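Local coordinates for protein cAMP factor (Mobiluncus curtisii, PDB 6JLC) that is a pore-forming toxin of the CAMP factor family, probably acting on host cell membranes in the co-haemolytic reaction that gives the family its name, at residues S13-I18 with S54-A59; M72-L77 with Y122-S127; T24-Q29 with K43-A48. One frame throughout, in Å; residues are numbered along the deposited sequence.

Interaction 1: S13-I18 with S54-A59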
loop_
_atom_site.group_PDB
_atom_site.type_symbol
_atom_site.label_atom_id
_atom_site.label_comp_id
_atom_site.label_asym_id
_atom_site.label_seq_id
_atom_site.Cartn_x
_atom_site.Cartn_y
_atom_site.Cartn_z
ATOM N N SER A 13 14.596 -8.401 17.699
ATOM C CA SER A 13 13.303 -7.718 17.680
ATOM C C SER A 13 13.259 -6.687 16.568
ATOM O O SER A 13 12.245 -6.550 15.876
ATOM C CB SER A 13 13.016 -7.025 19.019
ATOM O OG SER A 13 13.116 -7.922 20.101
ATOM N N ALA A 14 14.355 -5.941 16.399
ATOM C CA ALA A 14 14.436 -4.955 15.329
ATOM C C ALA A 14 14.284 -5.623 13.970
ATOM O O ALA A 14 13.532 -5.148 13.112
ATOM C CB ALA A 14 15.763 -4.197 15.422
ATOM N N ILE A 15 14.996 -6.738 13.759
ATOM C CA ILE A 15 14.849 -7.500 12.518
ATOM C C ILE A 15 13.387 -7.844 12.276
ATOM O O ILE A 15 12.844 -7.631 11.183
ATOM C CB ILE A 15 15.714 -8.777 12.561
ATOM C CG1 ILE A 15 17.195 -8.406 12.518
ATOM C CG2 ILE A 15 15.345 -9.713 11.398
ATOM C CD1 ILE A 15 18.128 -9.586 12.705
ATOM N N ASP A 16 12.735 -8.422 13.291
ATOM C CA ASP A 16 11.342 -8.827 13.128
ATOM C C ASP A 16 10.462 -7.634 12.772
ATOM O O ASP A 16 9.561 -7.752 11.930
ATOM C CB ASP A 16 10.816 -9.491 14.405
ATOM C CG ASP A 16 11.546 -10.787 14.753
ATOM O OD1 ASP A 16 12.262 -11.339 13.889
ATOM O OD2 ASP A 16 11.406 -11.247 15.908
ATOM N N ASP A 17 10.688 -6.488 13.431
ATOM C CA ASP A 17 9.876 -5.300 13.160
ATOM C C ASP A 17 10.097 -4.797 11.747
ATOM O O ASP A 17 9.148 -4.364 11.075
ATOM C CB ASP A 17 10.198 -4.177 14.152
ATOM C CG ASP A 17 9.810 -4.526 15.580
ATOM O OD1 ASP A 17 9.022 -5.480 15.766
ATOM O OD2 ASP A 17 10.303 -3.845 16.502
ATOM N N ILE A 18 11.344 -4.833 11.285
ATOM C CA ILE A 18 11.641 -4.408 9.921
ATOM C C ILE A 18 10.962 -5.336 8.922
ATOM O O ILE A 18 10.305 -4.887 7.975
ATOM C CB ILE A 18 13.160 -4.357 9.699
ATOM C CG1 ILE A 18 13.776 -3.237 10.547
ATOM C CG2 ILE A 18 13.464 -4.160 8.224
ATOM C CD1 ILE A 18 15.259 -3.396 10.752
ATOM N N SER A 54 22.978 -6.219 8.989
ATOM C CA SER A 54 23.805 -5.638 10.038
ATOM C C SER A 54 23.290 -6.035 11.415
ATOM O O SER A 54 24.081 -6.301 12.330
ATOM C CB SER A 54 23.839 -4.119 9.907
ATOM O OG SER A 54 24.704 -3.569 10.879
ATOM N N LEU A 55 21.967 -6.064 11.582
ATOM C CA LEU A 55 21.399 -6.504 12.854
ATOM C C LEU A 55 21.654 -7.985 13.091
ATOM O O LEU A 55 21.870 -8.409 14.235
ATOM C CB LEU A 55 19.902 -6.215 12.884
ATOM C CG LEU A 55 19.521 -4.738 13.077
ATOM C CD1 LEU A 55 18.111 -4.504 12.570
ATOM C CD2 LEU A 55 19.642 -4.335 14.520
ATOM N N ALA A 56 21.607 -8.791 12.024
ATOM C CA ALA A 56 21.801 -10.228 12.177
ATOM C C ALA A 56 23.190 -10.539 12.705
ATOM O O ALA A 56 23.390 -11.555 13.387
ATOM C CB ALA A 56 21.556 -10.947 10.848
ATOM N N VAL A 57 24.161 -9.680 12.398
ATOM C CA VAL A 57 25.504 -9.852 12.932
ATOM C C VAL A 57 25.479 -9.772 14.450
ATOM O O VAL A 57 26.104 -10.589 15.139
ATOM C CB VAL A 57 26.446 -8.798 12.316
ATOM C CG1 VAL A 57 27.761 -8.761 13.050
ATOM C CG2 VAL A 57 26.646 -9.085 10.831
ATOM N N VAL A 58 24.735 -8.801 14.996
ATOM C CA VAL A 58 24.626 -8.671 16.447
ATOM C C VAL A 58 23.800 -9.816 17.022
ATOM O O VAL A 58 24.170 -10.420 18.039
ATOM C CB VAL A 58 24.022 -7.304 16.823
ATOM C CG1 VAL A 58 23.773 -7.222 18.330
ATOM C CG2 VAL A 58 24.919 -6.151 16.344
ATOM N N ALA A 59 22.662 -10.131 16.393
ATOM C CA ALA A 59 21.823 -11.211 16.915
ATOM C C ALA A 59 22.571 -12.538 16.929
ATOM O O ALA A 59 22.305 -13.393 17.787
ATOM C CB ALA A 59 20.541 -11.338 16.096
#
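An apolar contact between antiparallel helices, with Leu55 at its centre, joins residues 13-18 near the start of helix 8-31 to residues 54-59 at the end of helix 41-59. No hydrogen bond crosses it; Ala14, Ile15 and Ile18 meet Leu55 through carbon atoms alone, and all four are buried. Leu55 runs past Ile15 in the opposite direction, the two side chains lying alongside each other so that Ile15 CG1 comes 3.5 Å from Leu55 CB. With CG1 anti to its own carbonyl carbon (chi1 -69°) and CD1 continuing the chain outward, Ile15 carries its end beyond the leucine, and CD1 rests 3.6 Å from the backbone N of Ala56. A small residue suits position 56, since the isoleucine methyl lies against the helix backbone there, with Ala56 CB 4.1 Å from Ile15 CD1. Helices 8-31 and 41-59, consecutive in the chain, form an antiparallel hairpin within the five-helix bundle made by the first helices (8-31 to 121-139) of this all-helical piece, the C-terminal portion of the whole protein; the short axes stand 148° apart in direction and 9.6 Å apart at closest approach. Leu55 meets the other helix again with its branched end. Its CD1 reaches Ile18 CD1 tip to tip at 3.6 Å, and the same methyl lies 3.7 Å from Ala14 CB. Ala14 is short enough for both leucine methyls to pack against its CB, close to the helix, while Ile18 is long enough for its CD1 to reach Leu55 CD1 from one turn further on. Thr75 of helix 68-91 packs on Ala14, Ile18 and Leu55, and Ile71 of that helix touches Leu55, which places a third helix against this apolar face.

Interaction 2: M72-L77 with Y122-S127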
loop_
_atom_site.group_PDB
_atom_site.type_symbol
_atom_site.label_atom_id
_atom_site.label_comp_id
_atom_site.label_asym_id
_atom_site.label_seq_id
_atom_site.Cartn_x
_atom_site.Cartn_y
_atom_site.Cartn_z
ATOM N N MET A 72 19.328 1.823 15.142
ATOM C CA MET A 72 17.975 1.809 15.687
ATOM C C MET A 72 17.142 2.965 15.140
ATOM O O MET A 72 15.926 2.825 14.974
ATOM C CB MET A 72 18.013 1.850 17.220
ATOM C CG MET A 72 18.432 0.545 17.873
ATOM S SD MET A 72 17.544 -0.893 17.213
ATOM C CE MET A 72 15.844 -0.465 17.575
ATOM N N ALA A 73 17.766 4.117 14.875
ATOM C CA ALA A 73 17.037 5.202 14.220
ATOM C C ALA A 73 16.596 4.790 12.814
ATOM O O ALA A 73 15.459 5.067 12.409
ATOM C CB ALA A 73 17.897 6.476 14.183
ATOM N N ARG A 74 17.471 4.109 12.058
ATOM C CA ARG A 74 17.053 3.603 10.748
ATOM C C ARG A 74 15.924 2.588 10.892
ATOM O O ARG A 74 14.978 2.575 10.091
ATOM C CB ARG A 74 18.232 2.977 9.992
ATOM C CG ARG A 74 19.308 3.969 9.517
ATOM C CD ARG A 74 20.285 3.348 8.484
ATOM N NE ARG A 74 21.597 4.036 8.403
ATOM C CZ ARG A 74 21.918 4.977 7.523
ATOM N NH1 ARG A 74 21.033 5.403 6.636
ATOM N NH2 ARG A 74 23.129 5.516 7.532
ATOM N N THR A 75 16.016 1.723 11.911
ATOM C CA THR A 75 14.971 0.734 12.167
ATOM C C THR A 75 13.641 1.418 12.448
ATOM O O THR A 75 12.615 1.080 11.846
ATOM C CB THR A 75 15.376 -0.164 13.343
ATOM O OG1 THR A 75 16.534 -0.933 12.983
ATOM C CG2 THR A 75 14.249 -1.104 13.724
ATOM N N HIS A 76 13.640 2.387 13.370
ATOM C CA HIS A 76 12.407 3.103 13.680
ATOM C C HIS A 76 11.839 3.801 12.452
ATOM O O HIS A 76 10.616 3.861 12.285
ATOM C CB HIS A 76 12.638 4.108 14.807
ATOM C CG HIS A 76 13.047 3.456 16.088
ATOM N ND1 HIS A 76 14.016 3.979 16.922
ATOM C CD2 HIS A 76 12.658 2.290 16.654
ATOM C CE1 HIS A 76 14.177 3.180 17.960
ATOM N NE2 HIS A 76 13.370 2.141 17.818
ATOM N N LEU A 77 12.701 4.330 11.577
ATOM C CA LEU A 77 12.183 5.039 10.407
ATOM C C LEU A 77 11.543 4.077 9.400
ATOM O O LEU A 77 10.482 4.374 8.835
ATOM C CB LEU A 77 13.292 5.868 9.752
ATOM C CG LEU A 77 12.902 6.712 8.522
ATOM C CD1 LEU A 77 11.694 7.616 8.784
ATOM C CD2 LEU A 77 14.103 7.573 8.107
ATOM N N TYR A 122 19.834 12.594 14.097
ATOM C CA TYR A 122 18.915 13.731 14.072
ATOM C C TYR A 122 18.057 13.715 12.811
ATOM O O TYR A 122 16.842 13.942 12.875
ATOM C CB TYR A 122 19.696 15.050 14.166
ATOM C CG TYR A 122 20.402 15.279 15.485
ATOM C CD1 TYR A 122 19.998 14.620 16.636
ATOM C CD2 TYR A 122 21.465 16.178 15.584
ATOM C CE1 TYR A 122 20.631 14.832 17.846
ATOM C CE2 TYR A 122 22.104 16.398 16.794
ATOM C CZ TYR A 122 21.678 15.722 17.922
ATOM O OH TYR A 122 22.300 15.924 19.133
ATOM N N GLN A 123 18.674 13.450 11.655
ATOM C CA GLN A 123 17.943 13.502 10.395
ATOM C C GLN A 123 16.923 12.381 10.311
ATOM O O GLN A 123 15.787 12.591 9.867
ATOM C CB GLN A 123 18.913 13.411 9.220
ATOM C CG GLN A 123 19.795 14.632 9.078
ATOM C CD GLN A 123 20.897 14.423 8.066
ATOM O OE1 GLN A 123 21.343 13.294 7.829
ATOM N NE2 GLN A 123 21.357 15.526 7.466
ATOM N N LEU A 124 17.323 11.175 10.721
ATOM C CA LEU A 124 16.403 10.048 10.695
ATOM C C LEU A 124 15.238 10.275 11.648
ATOM O O LEU A 124 14.081 9.973 11.317
ATOM C CB LEU A 124 17.159 8.762 11.046
ATOM C CG LEU A 124 18.294 8.399 10.086
ATOM C CD1 LEU A 124 19.210 7.374 10.724
ATOM C CD2 LEU A 124 17.760 7.865 8.755
ATOM N N ASN A 125 15.520 10.786 12.851
ATOM C CA ASN A 125 14.447 11.089 13.787
ATOM C C ASN A 125 13.556 12.205 13.251
ATOM O O ASN A 125 12.333 12.179 13.438
ATOM C CB ASN A 125 15.025 11.484 15.152
ATOM C CG ASN A 125 15.565 10.290 15.916
ATOM O OD1 ASN A 125 15.198 9.150 15.636
ATOM N ND2 ASN A 125 16.421 10.546 16.893
ATOM N N ASP A 126 14.155 13.193 12.576
ATOM C CA ASP A 126 13.344 14.261 11.999
ATOM C C ASP A 126 12.469 13.738 10.858
ATOM O O ASP A 126 11.368 14.259 10.634
ATOM C CB ASP A 126 14.241 15.409 11.528
ATOM C CG ASP A 126 14.792 16.237 12.691
ATOM O OD1 ASP A 126 14.325 16.068 13.839
ATOM O OD2 ASP A 126 15.702 17.048 12.457
ATOM N N SER A 127 12.929 12.716 10.136
ATOM C CA SER A 127 12.077 12.092 9.120
ATOM C C SER A 127 10.867 11.412 9.750
ATOM O O SER A 127 9.754 11.480 9.209
ATOM C CB SER A 127 12.876 11.087 8.288
ATOM O OG SER A 127 13.934 11.751 7.610
HETATM O O HOH W 1 15.346 6.707 16.811
#
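Leu124 lies across Leu77 at about a right angle, and the two leucines meet through Leu124 CD2 and Leu77 CD2, 3.7 Å apart. They join nearly parallel helices of the helical bundle in the first part of this chain, 68-91 and 121-139, whose short axes here diverge by 16°. The other methyl of Leu124, CD1, comes over Ala73 CB at 3.8 Å; this small alanine lets the backbones approach to 6.0 Å between Ala73 CA and Leu124 CA. Arg74 slants across the same methyl with its aliphatic CG, then extends to a guanidinium group whose NH1 is hydrogen-bonded to the backbone O of Val114 and of Asn116. A long residue thus gives carbon to the leucine and charge to the carbonyls near the end of helix 97-114. Leu77, its CG anti to the backbone N (chi1 -178°), straddles Ser127: CD1 and CD2 each lie 3.7 Å from Ser127 CB, which a small residue leaves within reach. At the more polar margin, a water bridges His76 and Asn125. It lies in the plane of the imidazole, 3.0 Å from His76 ND1, and donates a hydrogen bond to Asn125 OD1 at 2.7 Å.

Interaction 3: T24-Q29 with K43-A48; sequences TLKEIQ and KLFATA
With CG anti to its carbonyl carbon (chi1 -63°), Phe45 sends its ring from helix 41-59 across to helix 8-31, where Lys26, its CG likewise placed (chi1 -79°), runs extended over one ring face. Lys26 CE stands over the ring centre in a CH-pi contact, 4.2 Å from the Phe45 centroid, and Lys26 CG approaches Phe45 CZ to 3.6 Å. The ammonium NZ lies farther off, at most weakly attracted. Lysine suits this exposed margin: its chain runs from the CZ rim, at CG, to the ring centre, at CE, and carries the charge onward. Two further groups meet the ring at its edge: Leu25 CB is 3.9 Å from Phe45 CE1, and Gln29 OE1 is 3.6 Å from Phe45 CE2, its amide turned 71° from the ring. Glutamine suits that C-H edge, where its amide oxygen can make a weakly polar contact. Deeper in, Leu25 crosses Leu44 at about a right angle, with Leu25 CD1 3.6 Å from Leu44 CD2. The ring spans axes 11.9 Å apart in this antiparallel helical hairpin. Facing the rest of the bundle, Val85 of helix 68-91 packs on Leu25, and Ile111 of helix 97-114 on Leu44.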
loop_
_atom_site.group_PDB
_atom_site.type_symbol
_atom_site.label_atom_id
_atom_site.label_comp_id
_atom_site.label_asym_id
_atom_site.label_seq_id
_atom_site.Cartn_x
_atom_site.Cartn_y
_atom_site.Cartn_z
ATOM N N THR A 24 4.168 -5.553 5.009
ATOM C CA THR A 24 3.037 -4.644 4.847
ATOM C C THR A 24 3.200 -3.800 3.591
ATOM O O THR A 24 2.261 -3.642 2.799
ATOM C CB THR A 24 2.896 -3.752 6.084
ATOM O OG1 THR A 24 2.573 -4.558 7.220
ATOM C CG2 THR A 24 1.797 -2.723 5.872
ATOM N N LEU A 25 4.407 -3.265 3.383
ATOM C CA LEU A 25 4.633 -2.387 2.243
ATOM C C LEU A 25 4.513 -3.135 0.922
ATOM O O LEU A 25 3.979 -2.592 -0.050
ATOM C CB LEU A 25 5.999 -1.720 2.366
ATOM C CG LEU A 25 6.049 -0.712 3.518
ATOM C CD1 LEU A 25 7.489 -0.354 3.831
ATOM C CD2 LEU A 25 5.253 0.537 3.163
ATOM N N LYS A 26 5.013 -4.373 0.858
ATOM C CA LYS A 26 4.905 -5.145 -0.379
ATOM C C LYS A 26 3.449 -5.426 -0.736
ATOM O O LYS A 26 3.073 -5.374 -1.913
ATOM C CB LYS A 26 5.692 -6.452 -0.253
ATOM C CG LYS A 26 7.179 -6.249 -0.450
ATOM C CD LYS A 26 7.993 -7.455 -0.032
ATOM C CE LYS A 26 9.446 -7.269 -0.440
ATOM N NZ LYS A 26 10.296 -8.421 -0.030
ATOM N N GLU A 27 2.616 -5.727 0.261
ATOM C CA GLU A 27 1.195 -5.957 -0.004
ATOM C C GLU A 27 0.538 -4.706 -0.572
ATOM O O GLU A 27 -0.195 -4.770 -1.563
ATOM C CB GLU A 27 0.473 -6.403 1.267
ATOM C CG GLU A 27 0.927 -7.740 1.811
ATOM C CD GLU A 27 0.340 -8.044 3.178
ATOM O OE1 GLU A 27 -0.610 -7.342 3.590
ATOM O OE2 GLU A 27 0.832 -8.983 3.840
ATOM N N ILE A 28 0.789 -3.552 0.041
ATOM C CA ILE A 28 0.193 -2.323 -0.468
ATOM C C ILE A 28 0.725 -2.001 -1.860
ATOM O O ILE A 28 -0.017 -1.515 -2.726
ATOM C CB ILE A 28 0.438 -1.168 0.518
ATOM C CG1 ILE A 28 -0.266 -1.461 1.843
ATOM C CG2 ILE A 28 -0.021 0.159 -0.073
ATOM C CD1 ILE A 28 0.191 -0.565 2.953
ATOM N N GLN A 29 2.013 -2.262 -2.103
ATOM C CA GLN A 29 2.568 -1.985 -3.426
ATOM C C GLN A 29 1.896 -2.848 -4.485
ATOM O O GLN A 29 1.655 -2.394 -5.612
ATOM C CB GLN A 29 4.076 -2.224 -3.425
ATOM C CG GLN A 29 4.717 -2.138 -4.793
ATOM C CD GLN A 29 6.178 -2.545 -4.770
ATOM O OE1 GLN A 29 6.531 -3.624 -4.283
ATOM N NE2 GLN A 29 7.037 -1.683 -5.298
ATOM N N LYS A 43 14.568 1.003 -3.491
ATOM C CA LYS A 43 15.629 1.454 -2.598
ATOM C C LYS A 43 15.310 1.117 -1.142
ATOM O O LYS A 43 16.190 0.686 -0.386
ATOM C CB LYS A 43 15.825 2.958 -2.775
ATOM C CG LYS A 43 16.722 3.603 -1.748
ATOM C CD LYS A 43 17.007 5.038 -2.125
ATOM C CE LYS A 43 17.929 5.106 -3.320
ATOM N NZ LYS A 43 18.879 6.229 -3.165
ATOM N N LEU A 44 14.055 1.312 -0.734
ATOM C CA LEU A 44 13.648 1.008 0.638
ATOM C C LEU A 44 13.880 -0.461 0.978
ATOM O O LEU A 44 14.415 -0.788 2.048
ATOM C CB LEU A 44 12.175 1.372 0.825
ATOM C CG LEU A 44 11.579 1.094 2.206
ATOM C CD1 LEU A 44 12.429 1.709 3.321
ATOM C CD2 LEU A 44 10.130 1.605 2.270
ATOM N N PHE A 45 13.454 -1.366 0.089
ATOM C CA PHE A 45 13.585 -2.794 0.378
ATOM C C PHE A 45 15.049 -3.219 0.413
ATOM O O PHE A 45 15.445 -4.047 1.244
ATOM C CB PHE A 45 12.805 -3.625 -0.652
ATOM C CG PHE A 45 11.304 -3.373 -0.647
ATOM C CD1 PHE A 45 10.626 -3.097 0.535
ATOM C CD2 PHE A 45 10.572 -3.431 -1.829
ATOM C CE1 PHE A 45 9.247 -2.867 0.537
ATOM C CE2 PHE A 45 9.202 -3.212 -1.838
ATOM C CZ PHE A 45 8.534 -2.931 -0.656
ATOM N N ALA A 46 15.868 -2.665 -0.483
ATOM C CA ALA A 46 17.290 -2.974 -0.454
ATOM C C ALA A 46 17.928 -2.477 0.838
ATOM O O ALA A 46 18.771 -3.165 1.424
ATOM C CB ALA A 46 17.989 -2.359 -1.673
ATOM N N THR A 47 17.545 -1.278 1.291
ATOM C CA THR A 47 18.069 -0.762 2.551
ATOM C C THR A 47 17.632 -1.636 3.717
ATOM O O THR A 47 18.410 -1.889 4.644
ATOM C CB THR A 47 17.601 0.682 2.761
ATOM O OG1 THR A 47 18.072 1.487 1.682
ATOM C CG2 THR A 47 18.147 1.248 4.057
ATOM N N ALA A 48 16.383 -2.103 3.687
ATOM C CA ALA A 48 15.884 -2.951 4.763
ATOM C C ALA A 48 16.706 -4.224 4.868
ATOM O O ALA A 48 17.020 -4.697 5.970
ATOM C CB ALA A 48 14.412 -3.278 4.515
#

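In the fold
Interactions 1 and 3 join the same two helices, 8-31 and 41-59, with interaction 3 nested nearer the turn of the hairpin; they touch where Ile18 meets Ala48. Interaction 1 is a buried contact of apolar side chains between closer axes, whereas interaction 3 is partly exposed and bridges a wider gap with an aromatic ring and the carbon chain of a lysine. Interaction 2 joins other helices and differs in direction, being nearly parallel, and in chemistry, pairing a leucine interior with a water bridge at its margin. Interactions 1 and 2 touch through Thr75, which lies on 72-77 but takes no part in the contact with 122-127; interactions 2 and 3 do not touch.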